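Long-range contacts in CT296 (Chlamydia trachomatis, PDB 3QH6), which is of unknown function but structurally resembles Fe(II) 2-oxoglutarate-dependent enzymes: residues A[30-35]-A[69-74]; A[57-62]-A[94-99]; A[112-117]-A[143-148]. One frame throughout, in Å; residues are numbered along the deposited sequence.

Overall arrangement
The three contacts illustrate how a small domain builds outward from an antiparallel sheet. Contact 3 is its heart, pairing strands 111-116 and 145-151, its centre about 5 Å from that of the chain. Contact 2 lies one strand further out, its centre about 9 Å from that of contact 3: strand 91-98 pairs with 145-151, Val-98 N standing 2.8 Å from Ala-145 O, and also receives loop 57-62. Contact 1 joins two helices against the sheet, with Ile-71 CG2 3.8 Å from Leu-115 CD2 of contact 3. Contacts 1 and 2 do not touch, their nearest atoms being about 5 Å apart. A bound tetraethylene glycol, probably from crystallisation, comes within about 4 Å of the Arg-94 side chain.

Contact 1: residues A[30-35]-A[69-74]; sequences SDCKQL and QMIVKR
Ile-71 reaches across to Asp-31, Cys-32 and Leu-35 in an antiparallel pair of helices, an arrangement in which one isoleucine does most of the bridging. The helices, 29-42 and 66-75, run at 163° to one another in these segments, and their axes come no closer than 11.0 Å. Across that wide spacing the reach of Ile-71 matters: CG1 leaves beside the backbone N (chi1 -73°) and CD1 continues anti to CA, making a straight arm whose end methyl is the meeting point. From the other helix, Leu-35 comes in obliquely and offers only its CD2 branch, 4.1 Å from Ile-71 CD1. Asp-31 borders the same methyl with its main chain and CB, the carbonyl O of Asp-31 lying 3.9 Å from Ile-71 CD1. Cys-32 approaches this methyl more loosely, its SG 4.5 Å from Ile-71 CD1; its remaining surroundings include Ala-27 and Leu-117, so the apolar seam between the helices runs on into the packing against Leu-117.

Toward the surface the contact changes character. Asp-31 and Arg-74 cross at about a right angle, with the carboxylate and guanidinium planes 54° apart. The arginine chain bends at chi3, bringing NH1 near the acid. The attraction is one of charge alone, a long salt bridge rather than a hydrogen bond. OD2 is far off the plane of the guanidinium, so none of its hydrogens is aimed at the acid: Asp-31 OD2 stands 3.8 Å from Arg-74 NH1.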
loop_
_atom_site.group_PDB
_atom_site.type_symbol
_atom_site.label_atom_id
_atom_site.label_comp_id
_atom_site.label_asym_id
_atom_site.label_seq_id
_atom_site.Cartn_x
_atom_site.Cartn_y
_atom_site.Cartn_z
ATOM N N SER A 30 8.429 -10.860 4.857
ATOM C CA SER A 30 9.037 -11.801 3.913
ATOM C C SER A 30 8.382 -11.746 2.538
ATOM O O SER A 30 9.052 -11.861 1.517
ATOM C CB SER A 30 8.970 -13.229 4.462
ATOM O OG SER A 30 7.679 -13.511 4.981
ATOM N N ASP A 31 7.067 -11.574 2.511
ATOM C CA ASP A 31 6.365 -11.343 1.255
ATOM C C ASP A 31 6.794 -10.030 0.593
ATOM O O ASP A 31 6.902 -9.970 -0.629
ATOM C CB ASP A 31 4.851 -11.327 1.471
ATOM C CG ASP A 31 4.303 -12.705 1.808
ATOM O OD1 ASP A 31 4.989 -13.713 1.495
ATOM O OD2 ASP A 31 3.191 -12.778 2.381
ATOM N N CYS A 32 7.030 -8.990 1.383
ATOM C CA CYS A 32 7.499 -7.724 0.793
ATOM C C CYS A 32 8.891 -7.819 0.165
ATOM O O CYS A 32 9.087 -7.366 -0.953
ATOM C CB CYS A 32 7.461 -6.582 1.801
ATOM S SG CYS A 32 5.806 -6.227 2.333
ATOM N N LYS A 33 9.857 -8.392 0.876
ATOM C CA LYS A 33 11.214 -8.570 0.332
ATOM C C LYS A 33 11.254 -9.468 -0.911
ATOM O O LYS A 33 12.037 -9.224 -1.834
ATOM C CB LYS A 33 12.140 -9.187 1.388
ATOM C CG LYS A 33 12.171 -8.451 2.714
ATOM C CD LYS A 33 12.742 -7.045 2.583
ATOM C CE LYS A 33 13.080 -6.473 3.951
ATOM N NZ LYS A 33 14.188 -7.216 4.593
ATOM N N GLN A 34 10.436 -10.518 -0.932
ATOM C CA GLN A 34 10.372 -11.393 -2.092
ATOM C C GLN A 34 9.889 -10.607 -3.311
ATOM O O GLN A 34 10.509 -10.654 -4.361
ATOM C CB GLN A 34 9.476 -12.616 -1.827
ATOM N N LEU A 35 8.793 -9.867 -3.163
ATOM C CA LEU A 35 8.304 -8.976 -4.225
ATOM C C LEU A 35 9.395 -7.994 -4.700
ATOM O O LEU A 35 9.647 -7.866 -5.890
ATOM C CB LEU A 35 7.082 -8.178 -3.720
ATOM C CG LEU A 35 6.378 -7.273 -4.739
ATOM C CD1 LEU A 35 5.905 -8.090 -5.930
ATOM C CD2 LEU A 35 5.209 -6.523 -4.147
ATOM N N GLN A 69 -0.823 -8.760 -6.591
ATOM C CA GLN A 69 -2.207 -9.035 -6.241
ATOM C C GLN A 69 -2.235 -10.031 -5.111
ATOM O O GLN A 69 -3.189 -10.084 -4.390
ATOM C CB GLN A 69 -3.029 -9.567 -7.432
ATOM C CG GLN A 69 -3.474 -8.485 -8.443
ATOM C CD GLN A 69 -4.726 -7.695 -8.004
ATOM O OE1 GLN A 69 -4.982 -7.481 -6.810
ATOM N NE2 GLN A 69 -5.489 -7.230 -8.988
ATOM N N MET A 70 -1.223 -10.881 -5.000
ATOM C CA MET A 70 -1.226 -11.876 -3.907
ATOM C C MET A 70 -1.148 -11.180 -2.557
ATOM O O MET A 70 -1.849 -11.550 -1.625
ATOM C CB MET A 70 -0.095 -12.871 -4.062
ATOM C CG MET A 70 -0.423 -13.950 -5.088
ATOM S SD MET A 70 1.039 -14.917 -5.433
ATOM C CE MET A 70 1.210 -15.777 -3.847
ATOM N N ILE A 71 -0.316 -10.150 -2.468
ATOM C CA ILE A 71 -0.250 -9.364 -1.232
ATOM C C ILE A 71 -1.570 -8.632 -1.008
ATOM O O ILE A 71 -2.090 -8.600 0.098
ATOM C CB ILE A 71 0.914 -8.384 -1.256
ATOM C CG1 ILE A 71 2.226 -9.155 -1.075
ATOM C CG2 ILE A 71 0.741 -7.333 -0.131
ATOM C CD1 ILE A 71 3.441 -8.281 -0.858
ATOM N N VAL A 72 -2.116 -8.046 -2.067
ATOM C CA VAL A 72 -3.366 -7.277 -1.927
ATOM C C VAL A 72 -4.443 -8.206 -1.377
ATOM O O VAL A 72 -5.154 -7.883 -0.419
ATOM C CB VAL A 72 -3.824 -6.710 -3.301
ATOM C CG1 VAL A 72 -5.277 -6.253 -3.232
ATOM C CG2 VAL A 72 -2.902 -5.606 -3.743
ATOM N N LYS A 73 -4.543 -9.387 -1.971
ATOM C CA LYS A 73 -5.612 -10.321 -1.613
ATOM C C LYS A 73 -5.383 -11.033 -0.272
ATOM O O LYS A 73 -6.323 -11.262 0.476
ATOM C CB LYS A 73 -5.738 -11.391 -2.696
ATOM C CG LYS A 73 -6.137 -10.840 -4.077
ATOM C CD LYS A 73 -7.552 -10.305 -4.048
ATOM C CE LYS A 73 -8.138 -10.220 -5.440
ATOM N NZ LYS A 73 -7.685 -9.007 -6.143
ATOM N N ARG A 74 -4.156 -11.433 0.001
ATOM C CA ARG A 74 -3.908 -12.232 1.197
ATOM C C ARG A 74 -3.796 -11.358 2.424
ATOM O O ARG A 74 -3.975 -11.839 3.542
ATOM C CB ARG A 74 -2.648 -13.081 1.049
ATOM C CG ARG A 74 -2.725 -14.095 -0.109
ATOM C CD ARG A 74 -1.394 -14.804 -0.303
ATOM N NE ARG A 74 -1.078 -15.648 0.855
ATOM C CZ ARG A 74 0.144 -15.973 1.241
ATOM N NH1 ARG A 74 1.189 -15.488 0.595
ATOM N NH2 ARG A 74 0.316 -16.787 2.284
#

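Contact 2: residues A[57-62]-A[94-99]; sequences WRENVH and RDLWVQ
Asp-95 OD2 is gripped twice by one residue, accepting the backbone N of His-62 at 2.9 Å and its ring ND1 at 2.8 Å. The two donors approach the oxygen differently: the backbone N-H meets the syn lone pair, whereas ND1 comes from above the carboxylate plane, though OD2 itself stays close to the plane of the imidazole. Ring and carboxylate are accordingly steeply inclined, 72° apart. Asp-95 OD1 takes Val-61 N at 2.8 Å, on its syn side. This reach depends on an acid side chain held between its own backbone N and carbonyl carbon (chi1 78°), which brings the carboxylate up to the backbone of Val-61 and His-62.

The same aspartate also engages the loop through its backbone. Asn-60 N donates to Asp-95 O, and Asn-60 OD1 accepts Asp-95 N at 3.1 Å, much as a carbonyl of a neighbouring strand would. Glu-59 and Leu-96 form a single backbone bridge. Further along, Trp-97 N binds Arg-58 O, while Arg-58 bends at chi3 to return NH1 to Trp-97 O at 2.8 Å, with that oxygen in the guanidinium plane.

Loop 57-62 thus lines the edge strand 91-98 largely through polar bonds, and its turn into the 3-10 segment is fixed by a buried carboxylate whose two oxygens together accept three N-H groups.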
loop_
_atom_site.group_PDB
_atom_site.type_symbol
_atom_site.label_atom_id
_atom_site.label_comp_id
_atom_site.label_asym_id
_atom_site.label_seq_id
_atom_site.Cartn_x
_atom_site.Cartn_y
_atom_site.Cartn_z
ATOM N N TRP A 57 7.670 1.537 -16.985
ATOM C CA TRP A 57 8.419 0.318 -16.654
ATOM C C TRP A 57 8.253 -0.061 -15.184
ATOM O O TRP A 57 8.185 -1.250 -14.831
ATOM C CB TRP A 57 9.902 0.502 -16.972
ATOM N N ARG A 58 8.194 0.962 -14.332
ATOM C CA ARG A 58 7.874 0.790 -12.917
ATOM C C ARG A 58 6.373 0.978 -12.651
ATOM O O ARG A 58 5.933 0.906 -11.515
ATOM C CB ARG A 58 8.688 1.786 -12.069
ATOM C CG ARG A 58 10.131 1.329 -11.841
ATOM C CD ARG A 58 10.904 2.184 -10.851
ATOM N NE ARG A 58 11.200 3.505 -11.393
ATOM C CZ ARG A 58 10.629 4.639 -10.984
ATOM N NH1 ARG A 58 9.724 4.637 -10.010
ATOM N NH2 ARG A 58 10.973 5.787 -11.556
ATOM N N GLU A 59 5.597 1.221 -13.705
ATOM C CA GLU A 59 4.145 1.380 -13.595
ATOM C C GLU A 59 3.396 0.055 -13.807
ATOM O O GLU A 59 3.759 -0.748 -14.660
ATOM C CB GLU A 59 3.644 2.363 -14.657
ATOM C CG GLU A 59 4.022 3.789 -14.425
ATOM C CD GLU A 59 3.570 4.686 -15.561
ATOM O OE1 GLU A 59 3.886 4.346 -16.723
ATOM O OE2 GLU A 59 2.898 5.713 -15.291
ATOM N N ASN A 60 2.341 -0.149 -13.026
ATOM C CA ASN A 60 1.476 -1.317 -13.146
ATOM C C ASN A 60 2.279 -2.604 -13.138
ATOM O O ASN A 60 2.130 -3.467 -14.010
ATOM C CB ASN A 60 0.594 -1.179 -14.388
ATOM C CG ASN A 60 -0.301 0.054 -14.309
ATOM O OD1 ASN A 60 -0.702 0.471 -13.215
ATOM N ND2 ASN A 60 -0.593 0.662 -15.462
ATOM N N VAL A 61 3.138 -2.744 -12.140
ATOM C CA VAL A 61 3.934 -3.975 -12.041
ATOM C C VAL A 61 3.086 -5.207 -11.669
ATOM O O VAL A 61 3.542 -6.332 -11.838
ATOM C CB VAL A 61 5.124 -3.811 -11.076
ATOM C CG1 VAL A 61 6.084 -2.750 -11.628
ATOM C CG2 VAL A 61 4.648 -3.454 -9.662
ATOM N N HIS A 62 1.848 -5.011 -11.208
ATOM C CA HIS A 62 0.977 -6.160 -10.982
ATOM C C HIS A 62 0.647 -6.889 -12.277
ATOM O O HIS A 62 0.272 -8.064 -12.242
ATOM C CB HIS A 62 -0.319 -5.814 -10.269
ATOM C CG HIS A 62 -1.291 -5.039 -11.099
ATOM N ND1 HIS A 62 -1.165 -3.678 -11.319
ATOM C CD2 HIS A 62 -2.416 -5.420 -11.745
ATOM C CE1 HIS A 62 -2.169 -3.263 -12.069
ATOM N NE2 HIS A 62 -2.932 -4.304 -12.356
ATOM N N ARG A 94 -4.316 0.431 -10.433
ATOM C CA ARG A 94 -3.027 0.951 -10.899
ATOM C C ARG A 94 -2.009 0.748 -9.809
ATOM O O ARG A 94 -2.376 0.676 -8.635
ATOM C CB ARG A 94 -3.130 2.466 -11.184
ATOM C CG ARG A 94 -3.973 2.799 -12.420
ATOM C CD ARG A 94 -4.040 4.337 -12.640
ATOM N NE ARG A 94 -4.823 5.002 -11.606
ATOM C CZ ARG A 94 -6.153 5.004 -11.571
ATOM N NH1 ARG A 94 -6.833 4.356 -12.503
ATOM N NH2 ARG A 94 -6.811 5.640 -10.604
ATOM N N ASP A 95 -0.728 0.671 -10.164
ATOM C CA ASP A 95 0.296 0.681 -9.125
ATOM C C ASP A 95 1.596 1.334 -9.627
ATOM O O ASP A 95 1.743 1.607 -10.810
ATOM C CB ASP A 95 0.515 -0.736 -8.593
ATOM C CG ASP A 95 1.341 -1.576 -9.506
ATOM O OD1 ASP A 95 2.408 -1.095 -9.946
ATOM O OD2 ASP A 95 0.916 -2.713 -9.779
ATOM N N LEU A 96 2.520 1.627 -8.728
ATOM C CA LEU A 96 3.797 2.196 -9.156
ATOM C C LEU A 96 4.840 1.773 -8.149
ATOM O O LEU A 96 4.660 1.955 -6.947
ATOM C CB LEU A 96 3.725 3.734 -9.210
ATOM C CG LEU A 96 4.985 4.500 -9.646
ATOM C CD1 LEU A 96 5.323 4.295 -11.113
ATOM C CD2 LEU A 96 4.851 5.997 -9.371
ATOM N N TRP A 97 5.941 1.224 -8.625
ATOM C CA TRP A 97 7.029 0.865 -7.729
ATOM C C TRP A 97 7.956 2.066 -7.634
ATOM O O TRP A 97 8.486 2.505 -8.638
ATOM C CB TRP A 97 7.765 -0.320 -8.335
ATOM C CG TRP A 97 8.938 -0.765 -7.524
ATOM C CD1 TRP A 97 9.027 -0.821 -6.178
ATOM C CD2 TRP A 97 10.186 -1.240 -8.043
ATOM N NE1 TRP A 97 10.279 -1.314 -5.809
ATOM C CE2 TRP A 97 11.000 -1.569 -6.945
ATOM C CE3 TRP A 97 10.693 -1.410 -9.337
ATOM C CZ2 TRP A 97 12.294 -2.054 -7.097
ATOM C CZ3 TRP A 97 11.974 -1.885 -9.488
ATOM C CH2 TRP A 97 12.765 -2.205 -8.368
ATOM N N VAL A 98 8.141 2.622 -6.442
ATOM C CA VAL A 98 8.853 3.906 -6.330
ATOM C C VAL A 98 10.098 3.766 -5.445
ATOM O O VAL A 98 10.103 2.998 -4.474
ATOM C CB VAL A 98 7.953 5.027 -5.763
ATOM C CG1 VAL A 98 6.788 5.339 -6.715
ATOM C CG2 VAL A 98 7.432 4.657 -4.406
ATOM N N GLN A 99 11.148 4.498 -5.808
ATOM C CA GLN A 99 12.356 4.606 -4.992
ATOM C C GLN A 99 12.267 5.809 -4.011
ATOM O O GLN A 99 12.843 5.783 -2.926
ATOM C CB GLN A 99 13.583 4.744 -5.911
ATOM C CG GLN A 99 14.777 5.444 -5.288
ATOM C CD GLN A 99 15.189 4.836 -3.962
ATOM O OE1 GLN A 99 15.296 3.614 -3.831
ATOM N NE2 GLN A 99 15.412 5.688 -2.962
#

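Contact 3: residues A[112-117]-A[143-148]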
loop_
_atom_site.group_PDB
_atom_site.type_symbol
_atom_site.label_atom_id
_atom_site.label_comp_id
_atom_site.label_asym_id
_atom_site.label_seq_id
_atom_site.Cartn_x
_atom_site.Cartn_y
_atom_site.Cartn_z
ATOM N N SER A 112 -5.612 5.116 -1.722
ATOM C CA SER A 112 -4.318 4.512 -2.060
ATOM C C SER A 112 -3.697 3.775 -0.861
ATOM O O SER A 112 -4.007 4.068 0.302
ATOM C CB SER A 112 -3.355 5.585 -2.591
ATOM O OG SER A 112 -3.866 6.204 -3.764
ATOM N N VAL A 113 -2.779 2.850 -1.133
ATOM C CA VAL A 113 -1.994 2.279 -0.051
ATOM C C VAL A 113 -0.547 2.331 -0.452
ATOM O O VAL A 113 -0.182 1.871 -1.531
ATOM C CB VAL A 113 -2.388 0.817 0.240
ATOM C CG1 VAL A 113 -1.384 0.179 1.253
ATOM C CG2 VAL A 113 -3.801 0.763 0.767
ATOM N N LEU A 114 0.281 2.911 0.401
ATOM C CA LEU A 114 1.719 2.908 0.163
ATOM C C LEU A 114 2.246 1.784 1.028
ATOM O O LEU A 114 2.073 1.806 2.228
ATOM C CB LEU A 114 2.331 4.268 0.566
ATOM C CG LEU A 114 3.848 4.489 0.440
ATOM C CD1 LEU A 114 4.649 3.525 1.314
ATOM C CD2 LEU A 114 4.277 4.370 -0.983
ATOM N N LEU A 115 2.863 0.784 0.421
ATOM C CA LEU A 115 3.415 -0.320 1.199
ATOM C C LEU A 115 4.923 -0.314 1.080
ATOM O O LEU A 115 5.452 -0.369 -0.013
ATOM C CB LEU A 115 2.833 -1.618 0.665
ATOM C CG LEU A 115 3.207 -2.925 1.348
ATOM C CD1 LEU A 115 2.765 -2.988 2.816
ATOM C CD2 LEU A 115 2.539 -4.000 0.558
ATOM N N CYS A 116 5.624 -0.211 2.196
ATOM C CA CYS A 116 7.087 -0.186 2.140
ATOM C C CYS A 116 7.621 -1.637 1.967
ATOM O O CYS A 116 7.145 -2.560 2.651
ATOM C CB CYS A 116 7.646 0.506 3.375
ATOM S SG CYS A 116 9.443 0.564 3.376
ATOM N N LEU A 117 8.560 -1.838 1.030
ATOM C CA LEU A 117 8.984 -3.187 0.615
ATOM C C LEU A 117 10.291 -3.627 1.275
ATOM O O LEU A 117 10.567 -4.823 1.351
ATOM C CB LEU A 117 9.143 -3.293 -0.922
ATOM C CG LEU A 117 7.869 -3.155 -1.764
ATOM C CD1 LEU A 117 8.172 -3.404 -3.234
ATOM C CD2 LEU A 117 6.773 -4.110 -1.278
ATOM N N ASP A 143 15.914 2.088 0.058
ATOM C CA ASP A 143 14.724 1.244 0.167
ATOM C C ASP A 143 13.696 1.633 -0.871
ATOM O O ASP A 143 13.804 2.686 -1.480
ATOM C CB ASP A 143 14.100 1.365 1.553
ATOM C CG ASP A 143 15.085 1.063 2.673
ATOM O OD1 ASP A 143 16.029 0.281 2.433
ATOM O OD2 ASP A 143 14.908 1.611 3.789
ATOM N N THR A 144 12.682 0.795 -1.071
ATOM C CA THR A 144 11.646 1.131 -2.034
ATOM C C THR A 144 10.252 0.852 -1.478
ATOM O O THR A 144 10.082 0.296 -0.397
ATOM C CB THR A 144 11.805 0.346 -3.371
ATOM O OG1 THR A 144 11.456 -1.033 -3.170
ATOM C CG2 THR A 144 13.227 0.453 -3.916
ATOM N N ALA A 145 9.246 1.251 -2.234
ATOM C CA ALA A 145 7.881 1.078 -1.808
ATOM C C ALA A 145 7.031 0.892 -3.043
ATOM O O ALA A 145 7.482 1.140 -4.169
ATOM C CB ALA A 145 7.420 2.297 -1.003
ATOM N N ILE A 146 5.804 0.440 -2.845
ATOM C CA ILE A 146 4.881 0.328 -3.968
ATOM C C ILE A 146 3.589 1.047 -3.596
ATOM O O ILE A 146 3.086 0.903 -2.482
ATOM C CB ILE A 146 4.640 -1.157 -4.400
ATOM C CG1 ILE A 146 3.784 -1.227 -5.677
ATOM C CG2 ILE A 146 4.004 -2.031 -3.270
ATOM C CD1 ILE A 146 3.725 -2.641 -6.231
ATOM N N ILE A 147 3.118 1.921 -4.489
ATOM C CA ILE A 147 1.868 2.601 -4.254
ATOM C C ILE A 147 0.796 1.850 -5.017
ATOM O O ILE A 147 0.974 1.503 -6.181
ATOM C CB ILE A 147 1.915 4.101 -4.674
ATOM C CG1 ILE A 147 0.566 4.750 -4.379
ATOM C CG2 ILE A 147 2.310 4.277 -6.143
ATOM C CD1 ILE A 147 0.451 5.231 -2.922
ATOM N N LEU A 148 -0.302 1.576 -4.331
ATOM C CA LEU A 148 -1.380 0.752 -4.861
ATOM C C LEU A 148 -2.600 1.636 -4.918
ATOM O O LEU A 148 -2.943 2.242 -3.917
ATOM C CB LEU A 148 -1.658 -0.401 -3.883
ATOM C CG LEU A 148 -0.451 -1.324 -3.644
ATOM C CD1 LEU A 148 -0.721 -2.238 -2.450
ATOM C CD2 LEU A 148 -0.160 -2.122 -4.903
#
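The middle strand of a five-stranded antiparallel sheet, 111-116, and its neighbour 145-151 pair here in a domain whose sequence family belongs to the cupin clan. Their short segments run at 166° to each other, with axes 4.6 Å apart. Val-113 with Leu-148 and Leu-115 with Ile-146 are the hydrogen-bonded pairs, each joined by two backbone bonds; Leu-115 N to Ile-146 O is almost straight, at 176° about the hydrogen. Leu-114 with Ile-147 and Cys-116 with Ala-145 are the non-hydrogen-bonded pairs between and beyond them. The ladder continues past the end of the first strand, where Leu-117 N donates to Thr-144 O at 3.0 Å.

Side chains alternate between the two faces. On the face of Val-113, Leu-115, Ile-146 and Leu-148, cross-strand neighbours meet mainly near their stems: Leu-115 CB lies 4.1 Å from Ile-146 CG2. Leu-117 adds to this layer, crossing Ile-146 obliquely, and Leu-117 CD2 lies 4.0 Å from Ile-146 CG2; it also packs against Leu-35 and Leu-39 of helix 29-42. On the face carrying Leu-114 and Cys-116, Leu-114 leans across the strand boundary, and both branches of its fork, CD1 and CD2, sit 3.8 Å from Ala-145 CB. The small residue thereby receives the larger one on the diagonal.

Polar groups at the two ends look beyond the pair. Ser-112 OG bonds Arg-149 NH1. At the other end a chi1 of 72° turns the Thr-144 hydroxyl to Glu-36 OE1 and Trp-97 NE1, to both of which it is hydrogen-bonded, while Thr-144 OG1 lies 3.9 Å from Leu-117 CB.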